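Matrix protein VP40 (PDB 5B0V) assembles the viral matrix and drives budding of new virus particles from the host plasma membrane, and counters host interferon signalling. Local coordinates at residues A[96-104]-A[148-159]; A[242-253]-A[297-305]. One frame throughout, in Å; residues are numbered along the deposited sequence. Where two conformers were deposited one is given.

Interaction 1: A[96-104]-A[148-159]; sequences AWLPLGIMS and PLRMLREGNQAF
L98 sets the tip of one branch over the F159 ring, its CD2 3.6 Å from the ring centroid and 13° off the ring normal, a CH-pi contact near the middle of that face. The edge of the same ring is turned to P99, whose carbonyl O lies in the ring plane 3.3 Å from F159 CZ, while the proline CD lies by CE2. F159 comes up to the strand because its CG stands beside the backbone N and anti to the carbonyl carbon (chi1 -60°). Segments 96-104 and 156-159 are parts of strands from the two sheets that pack against each other in the N-terminal beta sandwich of VP40; their axes approach to 8.6 Å at an angle of 126°, so the contact slants across the strands. At a classic beta bulge in strand 91-104, where L100 and G101 both face F75, the bare backbone of G101 forms the hollow for the L149 side chain, whose CD2 sits 3.7 Å from G101 CA. L100 reaches toward helix 150-154, its CD2 4.4 Å from CB of selenomethionine M151. Between the two leucines a water joins the segments, donating to L100 O (2.8 Å) and to Q157 OE1 and accepting from M151 N (2.9 Å), which ties the first turn of helix 150-154 to the bulge. Farther along, selenomethionine M103, its chain extended to SE, lays CG and SE across the P148 ring, SE 3.9 Å from P148 CG; M103 also touches T113 of helix 110-119.

Interaction 2: A[242-253]-A[297-305]; sequences ISGILHQLRVEK and LNGFNNRQV
R303 starts with CG beside the backbone N and anti to the carbonyl carbon (chi1 -50°), then runs extended to NE, which carries its guanidinium to the carbonyls of L246 and L249. NH1 donates to L246 O at 3.0 Å, on a lone pair in the carbonyl plane, although this oxygen lies 31° out of the guanidinium plane. L249 O receives two weak bonds, from R303 NH1 (2.7 Å) and R303 NH2 (2.8 Å), while L249 CB covers one face of the group. A weak bond from R303 NE to F300 O, within its own segment, further restrains the group's rotation. Its aliphatic stem slides past L246, with R303 CB 3.9 Å from L246 CG. Beyond it, L246 CD2 and I242 CG2 both rest on V305 CG2, I242 CG2 at 3.7 Å. On the other flank V251 directs CG1, anti to its backbone N, over the F300 ring, 4.0 Å from the centroid; F261 meets the same ring edge-to-face. L297 CD1 comes up to V251 O. The contact joins the end of helix 237-243 to the start of strand 304-309, and strand 251-253 to the loop before it, in the C-terminal beta-sandwich domain of VP40.

How the interactions relate
From the N terminus, strand 91-104 comes first; the chain then makes helix 110-119 and the hairpin of strands 122-128 and 133-139 before 148-159 returns to 96-104, closing the loop of interaction 1 and tying the two sheets of the N-terminal domain. Only later does interaction 2 open, at the end of helix 237-243, to be closed by 297-305 after strands 260-264 and 286-290; it ties that helix and strand 251-253 to the segment leading into strand 304-309 in the C-terminal domain. The two loops follow in series, neither nested nor crossing, their centres about 24 Å apart. Links exist, however: E293, inside the second loop, packs against W97 and forms a salt bridge with K253.

Interaction 1: A[96-104]-A[148-159]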
loop_
_atom_site.group_PDB
_atom_site.type_symbol
_atom_site.label_atom_id
_atom_site.label_comp_id
_atom_site.label_asym_id
_atom_site.label_seq_id
_atom_site.Cartn_x
_atom_site.Cartn_y
_atom_site.Cartn_z
ATOM N N ALA A 96 -15.334 -4.031 12.985
ATOM C CA ALA A 96 -14.551 -3.584 14.131
ATOM C C ALA A 96 -13.451 -2.617 13.710
ATOM O O ALA A 96 -12.894 -2.719 12.604
ATOM C CB ALA A 96 -13.935 -4.775 14.822
ATOM N N TRP A 97 -13.096 -1.734 14.638
ATOM C CA TRP A 97 -12.135 -0.658 14.387
ATOM C C TRP A 97 -10.914 -0.778 15.271
ATOM O O TRP A 97 -11.019 -0.750 16.476
ATOM C CB TRP A 97 -12.829 0.676 14.619
ATOM C CG TRP A 97 -13.836 0.926 13.531
ATOM C CD1 TRP A 97 -13.607 1.578 12.349
ATOM C CD2 TRP A 97 -15.203 0.495 13.495
ATOM N NE1 TRP A 97 -14.757 1.598 11.595
ATOM C CE2 TRP A 97 -15.749 0.951 12.280
ATOM C CE3 TRP A 97 -16.026 -0.210 14.383
ATOM C CZ2 TRP A 97 -17.081 0.724 11.920
ATOM C CZ3 TRP A 97 -17.377 -0.442 14.022
ATOM C CH2 TRP A 97 -17.879 0.029 12.797
ATOM N N LEU A 98 -9.753 -0.876 14.643
ATOM C CA LEU A 98 -8.522 -1.264 15.309
ATOM C C LEU A 98 -7.439 -0.212 15.079
ATOM O O LEU A 98 -6.751 -0.218 14.058
ATOM C CB LEU A 98 -8.078 -2.619 14.751
ATOM C CG LEU A 98 -9.165 -3.703 14.864
ATOM C CD1 LEU A 98 -8.869 -4.907 13.989
ATOM C CD2 LEU A 98 -9.332 -4.152 16.291
ATOM N N PRO A 99 -7.313 0.743 15.994
ATOM C CA PRO A 99 -6.232 1.723 15.881
ATOM C C PRO A 99 -4.880 1.048 15.941
ATOM O O PRO A 99 -4.712 0.112 16.708
ATOM C CB PRO A 99 -6.424 2.576 17.120
ATOM C CG PRO A 99 -7.883 2.513 17.349
ATOM C CD PRO A 99 -8.317 1.137 16.983
ATOM N N LEU A 100 -3.932 1.499 15.140
ATOM C CA LEU A 100 -2.563 0.978 15.195
ATOM C C LEU A 100 -1.569 2.019 15.637
ATOM O O LEU A 100 -0.440 1.672 15.915
ATOM C CB LEU A 100 -2.100 0.520 13.819
ATOM C CG LEU A 100 -3.015 -0.432 13.049
ATOM C CD1 LEU A 100 -2.397 -0.642 11.679
ATOM C CD2 LEU A 100 -3.176 -1.756 13.772
ATOM N N GLY A 101 -1.963 3.293 15.638
ATOM C CA GLY A 101 -1.076 4.357 16.040
ATOM C C GLY A 101 -1.163 5.622 15.225
ATOM O O GLY A 101 -1.708 5.655 14.120
ATOM N N ILE A 102 -0.568 6.664 15.779
ATOM C CA ILE A 102 -0.373 7.912 15.077
ATOM C C ILE A 102 1.111 8.140 14.870
ATOM O O ILE A 102 1.867 8.030 15.802
ATOM C CB ILE A 102 -0.952 9.046 15.901
ATOM C CG1 ILE A 102 -2.453 8.822 16.041
ATOM C CG2 ILE A 102 -0.620 10.382 15.259
ATOM C CD1 ILE A 102 -3.134 9.877 16.848
HETATM N N MSE A 103 1.525 8.488 13.659
HETATM C CA MSE A 103 2.949 8.691 13.344
HETATM C C MSE A 103 3.158 9.916 12.501
HETATM O O MSE A 103 2.335 10.275 11.668
HETATM C CB MSE A 103 3.488 7.505 12.550
HETATM C CG MSE A 103 5.012 7.390 12.559
HETATM SE SE MSE A 103 5.502 5.937 11.323
HETATM C CE MSE A 103 5.038 6.986 9.731
ATOM N N SER A 104 4.271 10.588 12.743
ATOM C CA SER A 104 4.676 11.694 11.893
ATOM C C SER A 104 5.759 11.207 10.922
ATOM O O SER A 104 6.542 10.298 11.224
ATOM C CB SER A 104 5.179 12.855 12.743
ATOM O OG SER A 104 6.247 12.423 13.575
ATOM N N PRO A 148 7.899 2.762 14.858
ATOM C CA PRO A 148 6.969 3.429 15.776
ATOM C C PRO A 148 5.677 2.669 16.019
ATOM O O PRO A 148 5.258 2.569 17.149
ATOM C CB PRO A 148 6.661 4.760 15.086
ATOM C CG PRO A 148 7.839 5.016 14.251
ATOM C CD PRO A 148 8.474 3.699 13.890
ATOM N N LEU A 149 5.039 2.199 14.965
ATOM C CA LEU A 149 3.806 1.417 15.070
ATOM C C LEU A 149 4.068 -0.014 15.520
ATOM O O LEU A 149 4.881 -0.746 14.924
ATOM C CB LEU A 149 3.070 1.381 13.731
ATOM C CG LEU A 149 2.770 2.739 13.105
ATOM C CD1 LEU A 149 2.184 2.537 11.725
ATOM C CD2 LEU A 149 1.840 3.567 13.962
ATOM N N ARG A 150 3.345 -0.419 16.556
ATOM C CA ARG A 150 3.574 -1.734 17.137
ATOM C C ARG A 150 3.375 -2.862 16.107
ATOM O O ARG A 150 4.168 -3.800 16.061
ATOM C CB ARG A 150 2.671 -1.963 18.358
ATOM C CG ARG A 150 3.040 -3.229 19.096
ATOM C CD ARG A 150 2.073 -3.591 20.207
ATOM N NE ARG A 150 2.150 -5.030 20.478
ATOM C CZ ARG A 150 3.090 -5.624 21.211
ATOM N NH1 ARG A 150 4.054 -4.918 21.783
ATOM N NH2 ARG A 150 3.082 -6.945 21.363
HETATM N N MSE A 151 2.332 -2.763 15.287
HETATM C CA MSE A 151 2.033 -3.809 14.315
HETATM C C MSE A 151 3.222 -4.167 13.448
HETATM O O MSE A 151 3.492 -5.339 13.236
HETATM C CB MSE A 151 0.854 -3.375 13.461
HETATM C CG MSE A 151 0.415 -4.404 12.439
HETATM SE SE MSE A 151 -0.804 -5.752 13.191
HETATM C CE MSE A 151 0.631 -7.008 13.458
ATOM N N LEU A 152 3.961 -3.174 12.950
ATOM C CA LEU A 152 5.114 -3.450 12.088
ATOM C C LEU A 152 6.290 -3.804 12.918
ATOM O O LEU A 152 7.032 -4.702 12.557
ATOM C CB LEU A 152 5.483 -2.253 11.245
ATOM C CG LEU A 152 4.416 -1.754 10.272
ATOM C CD1 LEU A 152 4.881 -0.491 9.571
ATOM C CD2 LEU A 152 4.109 -2.816 9.256
ATOM N N ARG A 153 6.463 -3.102 14.040
ATOM C CA ARG A 153 7.602 -3.354 14.947
ATOM C C ARG A 153 7.631 -4.769 15.520
ATOM O O ARG A 153 8.607 -5.470 15.358
ATOM C CB ARG A 153 7.612 -2.351 16.103
ATOM C CG ARG A 153 8.885 -2.398 16.962
ATOM C CD ARG A 153 8.897 -1.433 18.162
ATOM N NE ARG A 153 7.747 -1.575 19.073
ATOM C CZ ARG A 153 6.753 -0.693 19.217
ATOM N NH1 ARG A 153 6.731 0.448 18.537
ATOM N NH2 ARG A 153 5.759 -0.950 20.055
ATOM N N GLU A 154 6.547 -5.165 16.187
ATOM C CA GLU A 154 6.454 -6.443 16.878
ATOM C C GLU A 154 5.732 -7.496 16.062
ATOM O O GLU A 154 5.758 -8.670 16.410
ATOM C CB GLU A 154 5.699 -6.259 18.187
ATOM C CG GLU A 154 6.298 -5.223 19.118
ATOM C CD GLU A 154 7.243 -5.829 20.132
ATOM O OE1 GLU A 154 6.791 -6.658 20.952
ATOM O OE2 GLU A 154 8.449 -5.480 20.110
ATOM N N GLY A 155 5.044 -7.098 15.002
ATOM C CA GLY A 155 4.367 -8.079 14.160
ATOM C C GLY A 155 3.006 -8.495 14.664
ATOM O O GLY A 155 2.446 -9.476 14.174
ATOM N N ASN A 156 2.457 -7.715 15.599
ATOM C CA ASN A 156 1.125 -7.956 16.158
ATOM C C ASN A 156 0.634 -6.783 17.008
ATOM O O ASN A 156 1.406 -5.937 17.432
ATOM C CB ASN A 156 1.126 -9.213 17.005
ATOM C CG ASN A 156 1.667 -8.960 18.386
ATOM O OD1 ASN A 156 0.905 -8.782 19.337
ATOM N ND2 ASN A 156 2.979 -8.911 18.504
ATOM N N GLN A 157 -0.656 -6.775 17.289
ATOM C CA GLN A 157 -1.263 -5.747 18.106
ATOM C C GLN A 157 -2.496 -6.326 18.824
ATOM O O GLN A 157 -3.364 -6.938 18.202
ATOM C CB GLN A 157 -1.661 -4.591 17.194
ATOM C CG GLN A 157 -2.526 -3.506 17.816
ATOM C CD GLN A 157 -1.695 -2.495 18.563
ATOM O OE1 GLN A 157 -1.138 -1.601 17.959
ATOM N NE2 GLN A 157 -1.622 -2.626 19.873
ATOM N N ALA A 158 -2.569 -6.117 20.133
ATOM C CA ALA A 158 -3.671 -6.624 20.948
ATOM C C ALA A 158 -4.706 -5.549 21.258
ATOM O O ALA A 158 -4.391 -4.359 21.309
ATOM C CB ALA A 158 -3.127 -7.205 22.227
ATOM N N PHE A 159 -5.950 -5.975 21.456
ATOM C CA PHE A 159 -7.033 -5.070 21.842
ATOM C C PHE A 159 -7.829 -5.775 22.901
ATOM O O PHE A 159 -7.982 -6.996 22.814
ATOM C CB PHE A 159 -7.934 -4.783 20.654
ATOM C CG PHE A 159 -7.220 -4.145 19.522
ATOM C CD1 PHE A 159 -6.613 -4.900 18.535
ATOM C CD2 PHE A 159 -7.114 -2.783 19.469
ATOM C CE1 PHE A 159 -5.916 -4.295 17.510
ATOM C CE2 PHE A 159 -6.428 -2.167 18.446
ATOM C CZ PHE A 159 -5.828 -2.922 17.467
HETATM O O HOH W 1 -0.009 -1.079 15.736
#

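Interaction 2: A[242-253]-A[297-305]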
loop_
_atom_site.group_PDB
_atom_site.type_symbol
_atom_site.label_atom_id
_atom_site.label_comp_id
_atom_site.label_asym_id
_atom_site.label_seq_id
_atom_site.Cartn_x
_atom_site.Cartn_y
_atom_site.Cartn_z
ATOM N N ILE A 242 -3.227 19.681 36.262
ATOM C CA ILE A 242 -4.053 18.884 35.355
ATOM C C ILE A 242 -5.267 18.253 36.048
ATOM O O ILE A 242 -6.400 18.371 35.554
ATOM C CB ILE A 242 -3.241 17.767 34.686
ATOM C CG1 ILE A 242 -2.105 18.361 33.856
ATOM C CG2 ILE A 242 -4.111 16.944 33.760
ATOM C CD1 ILE A 242 -0.970 17.387 33.588
ATOM N N SER A 243 -5.062 17.592 37.186
ATOM C CA SER A 243 -6.206 16.947 37.842
ATOM C C SER A 243 -7.250 17.996 38.191
ATOM O O SER A 243 -8.448 17.724 38.137
ATOM C CB SER A 243 -5.789 16.156 39.068
ATOM O OG SER A 243 -5.078 16.983 39.951
ATOM N N GLY A 244 -6.787 19.207 38.472
ATOM C CA GLY A 244 -7.676 20.331 38.753
ATOM C C GLY A 244 -8.714 20.675 37.695
ATOM O O GLY A 244 -9.767 21.210 38.034
ATOM N N ILE A 245 -8.428 20.371 36.422
ATOM C CA ILE A 245 -9.369 20.615 35.334
ATOM C C ILE A 245 -9.644 19.363 34.533
ATOM O O ILE A 245 -10.234 19.418 33.449
ATOM C CB ILE A 245 -8.862 21.705 34.373
ATOM C CG1 ILE A 245 -7.433 21.442 33.884
ATOM C CG2 ILE A 245 -8.890 23.061 35.042
ATOM C CD1 ILE A 245 -7.290 20.325 32.876
ATOM N N LEU A 246 -9.241 18.224 35.077
ATOM C CA LEU A 246 -9.308 16.957 34.354
ATOM C C LEU A 246 -10.702 16.614 33.893
ATOM O O LEU A 246 -10.914 16.108 32.818
ATOM C CB LEU A 246 -8.824 15.843 35.271
ATOM C CG LEU A 246 -8.844 14.432 34.708
ATOM C CD1 LEU A 246 -7.948 14.275 33.481
ATOM C CD2 LEU A 246 -8.403 13.482 35.817
ATOM N N HIS A 247 -11.657 16.896 34.749
ATOM C CA HIS A 247 -13.050 16.531 34.578
ATOM C C HIS A 247 -13.819 17.526 33.751
ATOM O O HIS A 247 -14.978 17.302 33.438
ATOM C CB HIS A 247 -13.704 16.540 35.969
ATOM C CG HIS A 247 -13.664 17.893 36.640
ATOM N ND1 HIS A 247 -12.534 18.383 37.266
ATOM C CD2 HIS A 247 -14.603 18.866 36.745
ATOM C CE1 HIS A 247 -12.786 19.591 37.740
ATOM N NE2 HIS A 247 -14.032 19.908 37.437
ATOM N N GLN A 248 -13.195 18.661 33.443
ATOM C CA GLN A 248 -13.827 19.661 32.571
ATOM C C GLN A 248 -13.420 19.491 31.108
ATOM O O GLN A 248 -14.018 20.094 30.223
ATOM C CB GLN A 248 -13.476 21.071 32.997
ATOM C CG GLN A 248 -13.940 21.440 34.382
ATOM C CD GLN A 248 -12.986 22.449 34.988
ATOM O OE1 GLN A 248 -12.447 22.236 36.092
ATOM N NE2 GLN A 248 -12.715 23.534 34.241
ATOM N N LEU A 249 -12.397 18.683 30.856
ATOM C CA LEU A 249 -11.943 18.510 29.506
ATOM C C LEU A 249 -13.066 17.875 28.711
ATOM O O LEU A 249 -13.703 16.963 29.220
ATOM C CB LEU A 249 -10.694 17.648 29.484
ATOM C CG LEU A 249 -9.453 18.290 30.114
ATOM C CD1 LEU A 249 -8.262 17.346 29.999
ATOM C CD2 LEU A 249 -9.152 19.638 29.477
ATOM N N ARG A 250 -13.305 18.374 27.492
ATOM C CA ARG A 250 -14.318 17.812 26.581
ATOM C C ARG A 250 -13.716 17.076 25.391
ATOM O O ARG A 250 -13.002 17.662 24.568
ATOM C CB ARG A 250 -15.223 18.898 26.032
ATOM C CG ARG A 250 -16.135 19.458 27.087
ATOM C CD ARG A 250 -16.989 20.558 26.493
ATOM N NE ARG A 250 -17.578 21.348 27.565
ATOM C CZ ARG A 250 -18.393 22.380 27.375
ATOM N NH1 ARG A 250 -18.743 22.735 26.143
ATOM N NH2 ARG A 250 -18.881 23.049 28.421
ATOM N N VAL A 251 -14.045 15.798 25.287
ATOM C CA VAL A 251 -13.629 14.988 24.155
ATOM C C VAL A 251 -14.651 15.131 23.023
ATOM O O VAL A 251 -15.828 14.929 23.222
ATOM C CB VAL A 251 -13.524 13.521 24.573
ATOM C CG1 VAL A 251 -13.152 12.665 23.394
ATOM C CG2 VAL A 251 -12.503 13.366 25.684
ATOM N N GLU A 252 -14.225 15.554 21.853
ATOM C CA GLU A 252 -15.153 15.595 20.743
ATOM C C GLU A 252 -14.687 14.709 19.591
ATOM O O GLU A 252 -13.501 14.532 19.367
ATOM C CB GLU A 252 -15.437 17.036 20.312
ATOM C CG GLU A 252 -14.454 17.687 19.369
ATOM C CD GLU A 252 -15.133 18.890 18.667
ATOM O OE1 GLU A 252 -15.979 19.610 19.274
ATOM O OE2 GLU A 252 -14.867 19.124 17.487
ATOM N N LYS A 253 -15.635 14.100 18.907
ATOM C CA LYS A 253 -15.293 13.247 17.789
ATOM C C LYS A 253 -14.915 14.094 16.600
ATOM O O LYS A 253 -15.591 15.049 16.285
ATOM C CB LYS A 253 -16.486 12.361 17.420
ATOM C CG LYS A 253 -16.092 11.238 16.497
ATOM C CD LYS A 253 -17.152 10.151 16.388
ATOM C CE LYS A 253 -16.682 9.050 15.428
ATOM N NZ LYS A 253 -16.280 9.572 14.086
ATOM N N LEU A 297 -19.714 8.407 23.100
ATOM C CA LEU A 297 -19.131 9.670 23.580
ATOM C C LEU A 297 -19.205 9.748 25.080
ATOM O O LEU A 297 -18.363 10.379 25.705
ATOM C CB LEU A 297 -19.807 10.914 23.011
ATOM C CG LEU A 297 -19.298 11.496 21.672
ATOM C CD1 LEU A 297 -18.027 12.333 21.871
ATOM C CD2 LEU A 297 -19.143 10.465 20.521
ATOM N N ASN A 298 -20.250 9.153 25.644
ATOM C CA ASN A 298 -20.388 9.135 27.082
ATOM C C ASN A 298 -19.356 8.224 27.775
ATOM O O ASN A 298 -19.331 8.180 28.991
ATOM C CB ASN A 298 -21.837 8.795 27.486
ATOM C CG ASN A 298 -22.182 7.316 27.364
ATOM O OD1 ASN A 298 -21.553 6.539 26.650
ATOM N ND2 ASN A 298 -23.218 6.933 28.063
ATOM N N GLY A 299 -18.491 7.539 27.009
ATOM C CA GLY A 299 -17.515 6.583 27.580
ATOM C C GLY A 299 -16.115 7.109 27.898
ATOM O O GLY A 299 -15.188 6.331 28.083
ATOM N N PHE A 300 -15.956 8.429 27.953
ATOM C CA PHE A 300 -14.681 9.066 28.236
ATOM C C PHE A 300 -14.699 9.788 29.604
ATOM O O PHE A 300 -14.097 10.859 29.782
ATOM C CB PHE A 300 -14.396 10.078 27.141
ATOM C CG PHE A 300 -14.192 9.476 25.783
ATOM C CD1 PHE A 300 -13.170 8.566 25.548
ATOM C CD2 PHE A 300 -14.974 9.869 24.710
ATOM C CE1 PHE A 300 -12.952 8.027 24.284
ATOM C CE2 PHE A 300 -14.755 9.350 23.445
ATOM C CZ PHE A 300 -13.745 8.424 23.235
ATOM N N ASN A 301 -15.399 9.230 30.573
ATOM C CA ASN A 301 -15.591 9.944 31.841
ATOM C C ASN A 301 -14.722 9.447 32.979
ATOM O O ASN A 301 -14.519 10.165 33.945
ATOM C CB ASN A 301 -17.063 9.905 32.227
ATOM C CG ASN A 301 -17.920 10.707 31.269
ATOM O OD1 ASN A 301 -17.468 11.715 30.722
ATOM N ND2 ASN A 301 -19.161 10.268 31.061
ATOM N N ASN A 302 -14.241 8.212 32.849
ATOM C CA ASN A 302 -13.353 7.599 33.811
ATOM C C ASN A 302 -11.912 7.984 33.488
ATOM O O ASN A 302 -11.136 7.212 32.889
ATOM C CB ASN A 302 -13.525 6.088 33.798
ATOM C CG ASN A 302 -12.596 5.370 34.771
ATOM O OD1 ASN A 302 -11.943 5.976 35.646
ATOM N ND2 ASN A 302 -12.529 4.057 34.621
ATOM N N ARG A 303 -11.561 9.184 33.932
ATOM C CA ARG A 303 -10.292 9.802 33.612
ATOM C C ARG A 303 -9.367 9.733 34.800
ATOM O O ARG A 303 -9.808 9.689 35.945
ATOM C CB ARG A 303 -10.515 11.265 33.270
ATOM C CG ARG A 303 -11.606 11.496 32.248
ATOM C CD ARG A 303 -11.804 12.968 32.003
ATOM N NE ARG A 303 -12.570 13.111 30.778
ATOM C CZ ARG A 303 -13.287 14.173 30.458
ATOM N NH1 ARG A 303 -13.328 15.235 31.238
ATOM N NH2 ARG A 303 -13.936 14.190 29.312
ATOM N N GLN A 304 -8.075 9.765 34.519
ATOM C CA GLN A 304 -7.043 9.810 35.552
ATOM C C GLN A 304 -5.799 10.488 34.982
ATOM O O GLN A 304 -5.566 10.414 33.777
ATOM C CB GLN A 304 -6.726 8.386 36.004
ATOM C CG GLN A 304 -5.694 8.264 37.101
ATOM C CD GLN A 304 -5.536 6.820 37.505
ATOM O OE1 GLN A 304 -4.888 6.070 36.814
ATOM N NE2 GLN A 304 -6.163 6.415 38.597
ATOM N N VAL A 305 -5.010 11.130 35.847
ATOM C CA VAL A 305 -3.719 11.711 35.453
ATOM C C VAL A 305 -2.541 10.814 35.801
ATOM O O VAL A 305 -2.397 10.367 36.943
ATOM C CB VAL A 305 -3.440 13.036 36.159
ATOM C CG1 VAL A 305 -2.156 13.645 35.630
ATOM C CG2 VAL A 305 -4.595 13.986 35.958
#